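Local atomic coordinates of benzoylformate Decarboxylase (Polynucleobacter necessarius, PDB entry 4K9Q), a protein that probably decarboxylates benzoylformate to benzaldehyde, using thiamine diphosphate held through a magnesium ion. Residues Val453-Glu458 with Val519-Ile524; Val370-Ser375 with Thr425-Gly430; Ser431-Val436 with Leu482-Gln487. All coordinates share one frame; numbering follows the deposited sequence.

Contact 1 (Val453-Glu458 with Val519-Ile524). With MG (magnesium ion), chain C; TPP (thiamine diphosphate), chain D.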
# COMPACT_ATOMS: atom_id res chain seq x y z
N VAL A 453 8.83 -2.86 -39.94
CA VAL A 453 7.48 -2.51 -39.49
C VAL A 453 6.42 -3.07 -40.44
O VAL A 453 6.38 -2.71 -41.62
CB VAL A 453 7.29 -0.98 -39.37
CG1 VAL A 453 5.90 -0.66 -38.81
CG2 VAL A 453 8.37 -0.37 -38.50
N PHE A 454 5.58 -3.94 -39.91
CA PHE A 454 4.49 -4.54 -40.66
C PHE A 454 3.28 -3.62 -40.65
O PHE A 454 2.53 -3.56 -39.67
CB PHE A 454 4.16 -5.92 -40.08
CG PHE A 454 5.25 -6.94 -40.31
CD1 PHE A 454 6.46 -6.84 -39.65
CD2 PHE A 454 5.05 -7.99 -41.19
CE1 PHE A 454 7.47 -7.78 -39.87
CE2 PHE A 454 6.05 -8.93 -41.41
CZ PHE A 454 7.26 -8.83 -40.75
N GLN A 455 3.08 -2.88 -41.73
CA GLN A 455 2.05 -1.85 -41.74
C GLN A 455 0.71 -2.31 -42.33
O GLN A 455 0.53 -2.31 -43.54
CB GLN A 455 2.56 -0.58 -42.44
CG GLN A 455 1.56 0.56 -42.36
CD GLN A 455 2.08 1.84 -42.94
OE1 GLN A 455 2.46 1.90 -44.11
NE2 GLN A 455 2.08 2.89 -42.14
N ASN A 456 -0.22 -2.70 -41.46
CA ASN A 456 -1.59 -3.03 -41.89
C ASN A 456 -2.60 -1.93 -41.56
O ASN A 456 -3.81 -2.10 -41.77
CB ASN A 456 -2.04 -4.40 -41.36
CG ASN A 456 -1.95 -4.52 -39.85
OD1 ASN A 456 -1.72 -3.53 -39.17
ND2 ASN A 456 -2.12 -5.73 -39.32
N GLU A 457 -2.10 -0.80 -41.06
CA GLU A 457 -2.92 0.36 -40.71
C GLU A 457 -4.05 0.04 -39.74
O GLU A 457 -5.13 0.62 -39.81
CB GLU A 457 -3.47 1.04 -41.98
CG GLU A 457 -2.35 1.41 -42.93
CD GLU A 457 -2.78 2.36 -44.02
OE1 GLU A 457 -3.74 2.04 -44.75
OE2 GLU A 457 -2.16 3.43 -44.15
N GLU A 458 -3.78 -0.87 -38.81
CA GLU A 458 -4.78 -1.28 -37.83
C GLU A 458 -4.15 -1.93 -36.62
O GLU A 458 -3.01 -2.37 -36.67
CB GLU A 458 -5.77 -2.26 -38.47
CG GLU A 458 -5.14 -3.61 -38.84
CD GLU A 458 -5.98 -4.46 -39.80
OE1 GLU A 458 -7.15 -4.11 -40.06
OE2 GLU A 458 -5.44 -5.48 -40.30
N VAL A 519 15.00 1.73 -40.27
CA VAL A 519 13.58 1.42 -40.26
C VAL A 519 13.14 1.05 -41.68
O VAL A 519 13.35 1.81 -42.63
CB VAL A 519 12.74 2.60 -39.73
CG1 VAL A 519 11.25 2.31 -39.81
CG2 VAL A 519 13.15 2.92 -38.30
N ILE A 520 12.54 -0.13 -41.81
CA ILE A 520 12.02 -0.59 -43.09
C ILE A 520 10.52 -0.80 -42.94
O ILE A 520 10.08 -1.66 -42.19
CB ILE A 520 12.69 -1.91 -43.51
CG1 ILE A 520 14.21 -1.70 -43.58
CG2 ILE A 520 12.13 -2.40 -44.85
CD1 ILE A 520 15.01 -2.96 -43.87
N VAL A 521 9.73 0.01 -43.65
CA VAL A 521 8.28 -0.07 -43.54
C VAL A 521 7.73 -0.94 -44.67
O VAL A 521 8.01 -0.69 -45.85
CB VAL A 521 7.65 1.35 -43.56
CG1 VAL A 521 6.13 1.28 -43.39
CG2 VAL A 521 8.29 2.25 -42.49
N VAL A 522 6.97 -1.96 -44.30
CA VAL A 522 6.41 -2.91 -45.25
C VAL A 522 4.88 -2.88 -45.17
O VAL A 522 4.29 -3.34 -44.19
CB VAL A 522 6.89 -4.34 -44.96
CG1 VAL A 522 6.48 -5.28 -46.10
CG2 VAL A 522 8.40 -4.36 -44.74
N PRO A 523 4.22 -2.30 -46.19
CA PRO A 523 2.76 -2.37 -46.21
C PRO A 523 2.31 -3.81 -46.44
O PRO A 523 2.83 -4.48 -47.34
CB PRO A 523 2.37 -1.51 -47.42
CG PRO A 523 3.61 -0.79 -47.82
CD PRO A 523 4.77 -1.60 -47.36
N ILE A 524 1.39 -4.30 -45.62
CA ILE A 524 0.89 -5.65 -45.79
C ILE A 524 -0.63 -5.64 -45.88
O ILE A 524 -1.28 -4.63 -45.60
CB ILE A 524 1.33 -6.59 -44.63
CG1 ILE A 524 0.87 -6.04 -43.28
CG2 ILE A 524 2.86 -6.78 -44.67
CD1 ILE A 524 0.96 -7.05 -42.13
MG MG C . -0.95 -3.24 -37.15
N1' TPP D . -1.58 -0.73 -24.61
C2' TPP D . -0.46 -1.37 -24.09
CM2 TPP D . 0.59 -0.58 -23.36
N3' TPP D . -0.30 -2.73 -24.21
C4' TPP D . -1.25 -3.48 -24.86
N4' TPP D . -1.10 -4.80 -24.96
C5' TPP D . -2.36 -2.84 -25.43
C6' TPP D . -2.54 -1.47 -25.29
C7' TPP D . -3.41 -3.66 -26.14
N3 TPP D . -3.04 -4.21 -27.44
C2 TPP D . -2.67 -5.53 -27.65
S1 TPP D . -2.35 -5.88 -29.19
C5 TPP D . -2.69 -4.36 -29.65
C4 TPP D . -3.07 -3.52 -28.61
CM4 TPP D . -3.43 -2.06 -28.74
C6 TPP D . -2.58 -4.07 -31.12
C7 TPP D . -1.19 -4.24 -31.72
O7 TPP D . -1.28 -3.67 -33.00
PA TPP D . -0.04 -3.72 -34.03
O1A TPP D . 1.22 -3.42 -33.28
O2A TPP D . -0.26 -2.74 -35.14
O3A TPP D . 0.05 -5.26 -34.46
PB TPP D . -0.95 -6.09 -35.41
O1B TPP D . -1.89 -6.81 -34.50
O2B TPP D . -0.07 -7.07 -36.17
O3B TPP D . -1.71 -5.19 -36.32
O HOH W 1 0.93 -4.54 -37.69
O HOH W 2 -1.48 -1.83 -45.73
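Gln455 O is met by several groups: Ile524 N donates to it at 3.0 Å, rising 49° out of the carbonyl plane, and the CA-H of Pro523 makes a weaker contact. A water lies between Gln455 O and Ile524 O. Behind this point the strands run parallel, with straight bonds from Val453 N to Ile520 O, from Val522 N to Val453 O and from Gln455 N to Val522 O. The Gln455 side chain, fully extended, passes obliquely over one methyl of Val521, its OE1 3.8 Å from CG1. Ile524 CG1 stands between its backbone N and carbonyl carbon (chi1 57°), a turn that swings CD1 back over the other strand to within 4.0 Å of Phe454 CB and 4.1 Å of Asn456 CB. Just past the strand, Asn456 divides its amide between metal and cofactor: OD1 binds magnesium at 2.2 Å, and ND2 donates to diphosphate O3B at 3.1 Å. Glu458 O is a further ligand at 2.3 Å, and Asp429 OD1, two phosphate oxygens and a water complete the sphere. The Glu458 carboxylate turns instead to Lys463 and Lys526. With oxygen donors all round, the ion probably offsets much of the diphosphate's charge, and Asn456, the asparagine of the family's Gly-Asp-Gly...Asn motif, places that site at the C-terminal end of an inner strand.

Contact 2 (Val370-Ser375 with Thr425-Gly430). With MG (magnesium ion), chain C; TPP (thiamine diphosphate), chain D.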
# COMPACT_ATOMS: atom_id res chain seq x y z
N VAL A 370 13.94 -9.89 -32.26
CA VAL A 370 12.99 -9.34 -31.29
C VAL A 370 11.65 -9.18 -31.98
O VAL A 370 11.60 -8.89 -33.17
CB VAL A 370 13.50 -7.98 -30.79
CG1 VAL A 370 12.51 -7.35 -29.81
CG2 VAL A 370 14.88 -8.14 -30.13
N GLU A 371 10.55 -9.39 -31.26
CA GLU A 371 9.24 -9.29 -31.90
C GLU A 371 8.19 -8.59 -31.03
O GLU A 371 8.06 -8.87 -29.84
CB GLU A 371 8.74 -10.68 -32.35
CG GLU A 371 7.27 -10.76 -32.76
CD GLU A 371 6.33 -10.91 -31.57
OE1 GLU A 371 5.32 -10.17 -31.52
OE2 GLU A 371 6.58 -11.76 -30.67
N GLU A 372 7.46 -7.68 -31.65
CA GLU A 372 6.29 -7.05 -31.04
C GLU A 372 5.36 -6.68 -32.19
O GLU A 372 5.19 -5.50 -32.52
CB GLU A 372 6.67 -5.82 -30.22
CG GLU A 372 5.53 -5.28 -29.34
CD GLU A 372 5.99 -4.17 -28.42
OE1 GLU A 372 6.75 -4.43 -27.46
OE2 GLU A 372 5.59 -3.01 -28.66
N CYS A 373 4.80 -7.70 -32.81
CA CYS A 373 3.87 -7.55 -33.93
C CYS A 373 2.84 -8.65 -33.71
O CYS A 373 2.95 -9.74 -34.28
CB CYS A 373 4.60 -7.74 -35.26
SG CYS A 373 3.60 -7.27 -36.68
N PRO A 374 1.86 -8.38 -32.85
CA PRO A 374 1.03 -9.46 -32.31
C PRO A 374 0.34 -10.35 -33.36
O PRO A 374 0.35 -11.57 -33.20
CB PRO A 374 0.01 -8.71 -31.45
CG PRO A 374 0.79 -7.53 -30.94
CD PRO A 374 1.65 -7.11 -32.13
N SER A 375 -0.23 -9.77 -34.41
CA SER A 375 -1.01 -10.58 -35.34
C SER A 375 -0.18 -11.61 -36.12
O SER A 375 -0.74 -12.60 -36.59
CB SER A 375 -1.84 -9.72 -36.30
OG SER A 375 -1.01 -9.10 -37.26
N THR A 425 14.28 -6.51 -35.56
CA THR A 425 13.11 -6.30 -34.70
C THR A 425 11.82 -6.21 -35.53
O THR A 425 11.65 -5.28 -36.33
CB THR A 425 13.31 -5.04 -33.83
OG1 THR A 425 14.57 -5.13 -33.15
CG2 THR A 425 12.20 -4.90 -32.80
N LEU A 426 10.92 -7.18 -35.34
CA LEU A 426 9.68 -7.27 -36.11
C LEU A 426 8.59 -6.51 -35.36
O LEU A 426 8.17 -6.94 -34.28
CB LEU A 426 9.27 -8.73 -36.28
CG LEU A 426 10.37 -9.69 -36.77
CD1 LEU A 426 9.90 -11.16 -36.73
CD2 LEU A 426 10.87 -9.30 -38.16
N MET A 427 8.13 -5.39 -35.92
CA MET A 427 7.24 -4.48 -35.18
C MET A 427 5.92 -4.28 -35.90
O MET A 427 5.89 -4.08 -37.11
CB MET A 427 7.89 -3.10 -35.05
CG MET A 427 9.16 -3.05 -34.22
SD MET A 427 8.88 -3.48 -32.50
CE MET A 427 7.54 -2.36 -32.05
N GLY A 428 4.82 -4.29 -35.16
CA GLY A 428 3.56 -3.86 -35.74
C GLY A 428 3.54 -2.34 -35.83
O GLY A 428 4.26 -1.66 -35.08
N ASP A 429 2.72 -1.79 -36.73
CA ASP A 429 2.63 -0.33 -36.84
C ASP A 429 2.01 0.34 -35.60
O ASP A 429 2.44 1.43 -35.20
CB ASP A 429 1.97 0.13 -38.16
CG ASP A 429 0.60 -0.48 -38.41
OD1 ASP A 429 0.25 -1.48 -37.77
OD2 ASP A 429 -0.13 0.03 -39.29
N GLY A 430 1.02 -0.30 -34.98
CA GLY A 430 0.46 0.18 -33.73
C GLY A 430 1.47 0.10 -32.59
O GLY A 430 1.69 1.08 -31.86
MG MG C . -0.95 -3.24 -37.15
N1' TPP D . -1.58 -0.73 -24.61
C2' TPP D . -0.46 -1.37 -24.09
CM2 TPP D . 0.59 -0.58 -23.36
N3' TPP D . -0.30 -2.73 -24.21
C4' TPP D . -1.25 -3.48 -24.86
N4' TPP D . -1.10 -4.80 -24.96
C5' TPP D . -2.36 -2.84 -25.43
C6' TPP D . -2.54 -1.47 -25.29
C7' TPP D . -3.41 -3.66 -26.14
N3 TPP D . -3.04 -4.21 -27.44
C2 TPP D . -2.67 -5.53 -27.65
S1 TPP D . -2.35 -5.88 -29.19
C5 TPP D . -2.69 -4.36 -29.65
C4 TPP D . -3.07 -3.52 -28.61
CM4 TPP D . -3.43 -2.06 -28.74
C6 TPP D . -2.58 -4.07 -31.12
C7 TPP D . -1.19 -4.24 -31.72
O7 TPP D . -1.28 -3.67 -33.00
PA TPP D . -0.04 -3.72 -34.03
O1A TPP D . 1.22 -3.42 -33.28
O2A TPP D . -0.26 -2.74 -35.14
O3A TPP D . 0.05 -5.26 -34.46
PB TPP D . -0.95 -6.09 -35.41
O1B TPP D . -1.89 -6.81 -34.50
O2B TPP D . -0.07 -7.07 -36.17
O3B TPP D . -1.71 -5.19 -36.32
O HOH W 1 0.93 -4.54 -37.69
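Cys373 lays its sulfur against bare backbone, SG 3.5 Å from Gly428 CA, where the two parallel strands give way to the cofactor site. Its SG is turned anti to the backbone N (chi1 -169°), which brings it alongside the glycine. A CB on Gly428 would run into O1A of thiamine diphosphate, so the phosphate can approach the chain closely here. Upstream, Leu426 N bonds to Val370 O, Glu372 N to Leu426 O in a nearly straight line, and Gly428 N to Glu372 O. Glu371 folds its carboxylate back so that OE1 accepts from Cys373 N at 2.8 Å on the anti side, helping to hold the chain where it leaves the strand. On the other face Met427, bent at chi2 and chi3, sets SD 3.9 Å from Glu372 CB; the Glu372 carboxylate itself is taken by the backbone NH groups of Gly401 and Asp403. Beyond the strands, Ser375 OG donates to diphosphate O2B at 2.5 Å, so short that the exact length is doubtful, and Gly430 N donates to O2A at 2.8 Å, an oxygen shared with the magnesium ion that Asp429 OD1 binds. Replacing Pro374 by an alanine removes CG and CD, which is likely to open a gap beside C7 and S1 of the cofactor and deprive O3A of its hydrocarbon neighbour. Helix 403-417 packs on the face of Val370, Thr425 and Met427, helix 377-383 on that of Glu371 and Leu426, and strand 449-455 bonds to the far edge of strand 423-428.

Contact 3 (Ser431-Val436 with Leu482-Gln487); sequences SFQYSV and LDIVAQ. With TPP (thiamine diphosphate), chain D.
Gln433 and Gln487 exchange two amide hydrogen bonds. Gln487 NE2 donates to Gln433 OE1 at 2.5 Å, a length short enough to be doubtful, and Gln433 NE2 returns a bond to Gln487 OE1 at 3.1 Å. Each donor lies in the other's carbonyl plane on a lone pair, yet the amide planes are 30° apart and the chains cross at about a right angle. Gln487 reaches out from its helix with its chain extended beyond CG, whereas Gln433 is bent at chi2 (-57°), and this curl turns its amide so that OE1 and NE2 face NE2 and OE1 of Gln487. Gln487 OE1 also sits at the edge of the Phe432 ring, near its plane and 3.4 Å from CD2. Ile484 CG2 touches the same ring at CE2 (3.7 Å), and Leu482 CD1 rests 3.9 Å from Gln433 NE2. The pairing thus joins two helices of the C-terminal thiamine diphosphate-binding domain, an alpha/beta fold with a parallel sheet: helix 429-434, at the end of strand 423-428, and helix 484-490, with Phe432 and Ile484 both resting on Val453 of that sheet. Gln433 is held further: its NE2 also donates to Asp429 O, and its OE1 is hydrogen-bonded to Tyr491 of the second subunit. Asp483 caps helix 484-490, its OD1 accepting from Ala486 N at 3.0 Å. Near the N-terminal end of helix 429-434, Ser431 N and OG each donate to diphosphate O1A at 2.6 Å; at its C-terminal end Tyr434 OH is hydrogen-bonded to Asn23 of the second subunit.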
# COMPACT_ATOMS: atom_id res chain seq x y z
N SER A 431 2.08 -1.07 -32.43
CA SER A 431 3.08 -1.30 -31.39
C SER A 431 4.23 -0.31 -31.47
O SER A 431 4.71 0.17 -30.46
CB SER A 431 3.64 -2.73 -31.48
OG SER A 431 2.68 -3.69 -31.09
N PHE A 432 4.67 -0.02 -32.69
CA PHE A 432 5.78 0.89 -32.96
C PHE A 432 5.60 2.26 -32.29
O PHE A 432 6.58 2.89 -31.88
CB PHE A 432 5.90 1.08 -34.48
CG PHE A 432 7.22 1.65 -34.96
CD1 PHE A 432 8.36 0.86 -35.01
CD2 PHE A 432 7.29 2.95 -35.42
CE1 PHE A 432 9.55 1.38 -35.49
CE2 PHE A 432 8.48 3.47 -35.91
CZ PHE A 432 9.61 2.69 -35.94
N GLN A 433 4.35 2.71 -32.16
CA GLN A 433 4.07 4.05 -31.64
C GLN A 433 4.30 4.24 -30.15
O GLN A 433 4.59 5.35 -29.71
CB GLN A 433 2.61 4.43 -31.93
CG GLN A 433 2.18 4.22 -33.37
CD GLN A 433 3.06 4.98 -34.34
OE1 GLN A 433 3.38 6.15 -34.12
NE2 GLN A 433 3.50 4.30 -35.40
N TYR A 434 4.15 3.19 -29.36
CA TYR A 434 4.12 3.38 -27.90
C TYR A 434 5.41 3.99 -27.36
O TYR A 434 5.37 4.90 -26.54
CB TYR A 434 3.79 2.08 -27.15
CG TYR A 434 2.34 1.66 -27.35
CD1 TYR A 434 1.96 0.97 -28.50
CD2 TYR A 434 1.37 1.93 -26.39
CE1 TYR A 434 0.64 0.58 -28.68
CE2 TYR A 434 0.06 1.55 -26.57
CZ TYR A 434 -0.30 0.88 -27.72
OH TYR A 434 -1.60 0.48 -27.94
N SER A 435 6.54 3.50 -27.86
CA SER A 435 7.85 3.95 -27.39
C SER A 435 8.73 4.32 -28.57
O SER A 435 9.92 4.03 -28.59
CB SER A 435 8.52 2.87 -26.54
OG SER A 435 7.77 2.63 -25.37
N VAL A 436 8.11 4.97 -29.56
CA VAL A 436 8.79 5.35 -30.79
C VAL A 436 10.08 6.14 -30.52
O VAL A 436 11.05 6.06 -31.28
CB VAL A 436 7.81 6.12 -31.72
CG1 VAL A 436 7.46 7.48 -31.15
CG2 VAL A 436 8.37 6.23 -33.11
N LEU A 482 -0.59 7.34 -40.66
CA LEU A 482 0.72 7.36 -40.02
C LEU A 482 1.80 7.26 -41.08
O LEU A 482 1.75 6.38 -41.94
CB LEU A 482 0.90 6.21 -39.04
CG LEU A 482 -0.03 6.21 -37.83
CD1 LEU A 482 0.07 4.88 -37.11
CD2 LEU A 482 0.31 7.37 -36.92
N ASP A 483 2.77 8.17 -41.03
CA ASP A 483 3.92 8.10 -41.94
C ASP A 483 5.09 7.60 -41.12
O ASP A 483 5.79 8.37 -40.45
CB ASP A 483 4.24 9.47 -42.56
CG ASP A 483 5.36 9.40 -43.61
OD1 ASP A 483 6.13 8.42 -43.61
OD2 ASP A 483 5.47 10.33 -44.43
N ILE A 484 5.29 6.29 -41.15
CA ILE A 484 6.29 5.68 -40.31
C ILE A 484 7.70 5.93 -40.84
O ILE A 484 8.65 5.98 -40.06
CB ILE A 484 5.98 4.18 -40.12
CG1 ILE A 484 4.59 4.06 -39.46
CG2 ILE A 484 7.05 3.50 -39.28
CD1 ILE A 484 4.16 2.64 -39.17
N VAL A 485 7.85 6.13 -42.15
CA VAL A 485 9.14 6.54 -42.69
C VAL A 485 9.57 7.86 -42.05
O VAL A 485 10.71 8.00 -41.62
CB VAL A 485 9.10 6.67 -44.22
CG1 VAL A 485 10.40 7.28 -44.75
CG2 VAL A 485 8.81 5.31 -44.85
N ALA A 486 8.64 8.80 -41.97
CA ALA A 486 8.92 10.09 -41.33
C ALA A 486 9.29 9.94 -39.86
O ALA A 486 10.10 10.72 -39.35
CB ALA A 486 7.75 11.06 -41.51
N GLN A 487 8.72 8.95 -39.17
CA GLN A 487 9.08 8.69 -37.77
C GLN A 487 10.54 8.28 -37.63
O GLN A 487 11.24 8.75 -36.74
CB GLN A 487 8.16 7.63 -37.14
CG GLN A 487 6.73 8.11 -36.99
CD GLN A 487 5.79 7.07 -36.38
OE1 GLN A 487 6.00 5.86 -36.51
NE2 GLN A 487 4.75 7.55 -35.72
N1' TPP D . -1.58 -0.73 -24.61
C2' TPP D . -0.46 -1.37 -24.09
CM2 TPP D . 0.59 -0.58 -23.36
N3' TPP D . -0.30 -2.73 -24.21
C4' TPP D . -1.25 -3.48 -24.86
N4' TPP D . -1.10 -4.80 -24.96
C5' TPP D . -2.36 -2.84 -25.43
C6' TPP D . -2.54 -1.47 -25.29
C7' TPP D . -3.41 -3.66 -26.14
N3 TPP D . -3.04 -4.21 -27.44
C2 TPP D . -2.67 -5.53 -27.65
S1 TPP D . -2.35 -5.88 -29.19
C5 TPP D . -2.69 -4.36 -29.65
C4 TPP D . -3.07 -3.52 -28.61
CM4 TPP D . -3.43 -2.06 -28.74
C6 TPP D . -2.58 -4.07 -31.12
C7 TPP D . -1.19 -4.24 -31.72
O7 TPP D . -1.28 -3.67 -33.00
PA TPP D . -0.04 -3.72 -34.03
O1A TPP D . 1.22 -3.42 -33.28
O2A TPP D . -0.26 -2.74 -35.14
O3A TPP D . 0.05 -5.26 -34.46
PB TPP D . -0.95 -6.09 -35.41
O1B TPP D . -1.89 -6.81 -34.50
O2B TPP D . -0.07 -7.07 -36.17
O3B TPP D . -1.71 -5.19 -36.32

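In the fold
Followed from the N terminus, contact 2 comes first: 370-375 pairs with 425-430 across a 49-residue excursion that includes helices 377-383 and 403-417. The chain then runs straight on into 431-436, where contact 3 opens, and reaches 453-458, the start of contact 1, before 482-487 closes contact 3 and 519-524 closes contact 1. Contacts 1 and 3 therefore cross, while contact 2 stands in series before both. Contacts 1 and 2 lie side by side in one parallel sheet, joined by a probable bond between Phe454 N and Met427 O at 2.8 Å; contact 3 ties together helices packed against it. Contacts 1 and 2 share the magnesium, and all three touch the cofactor.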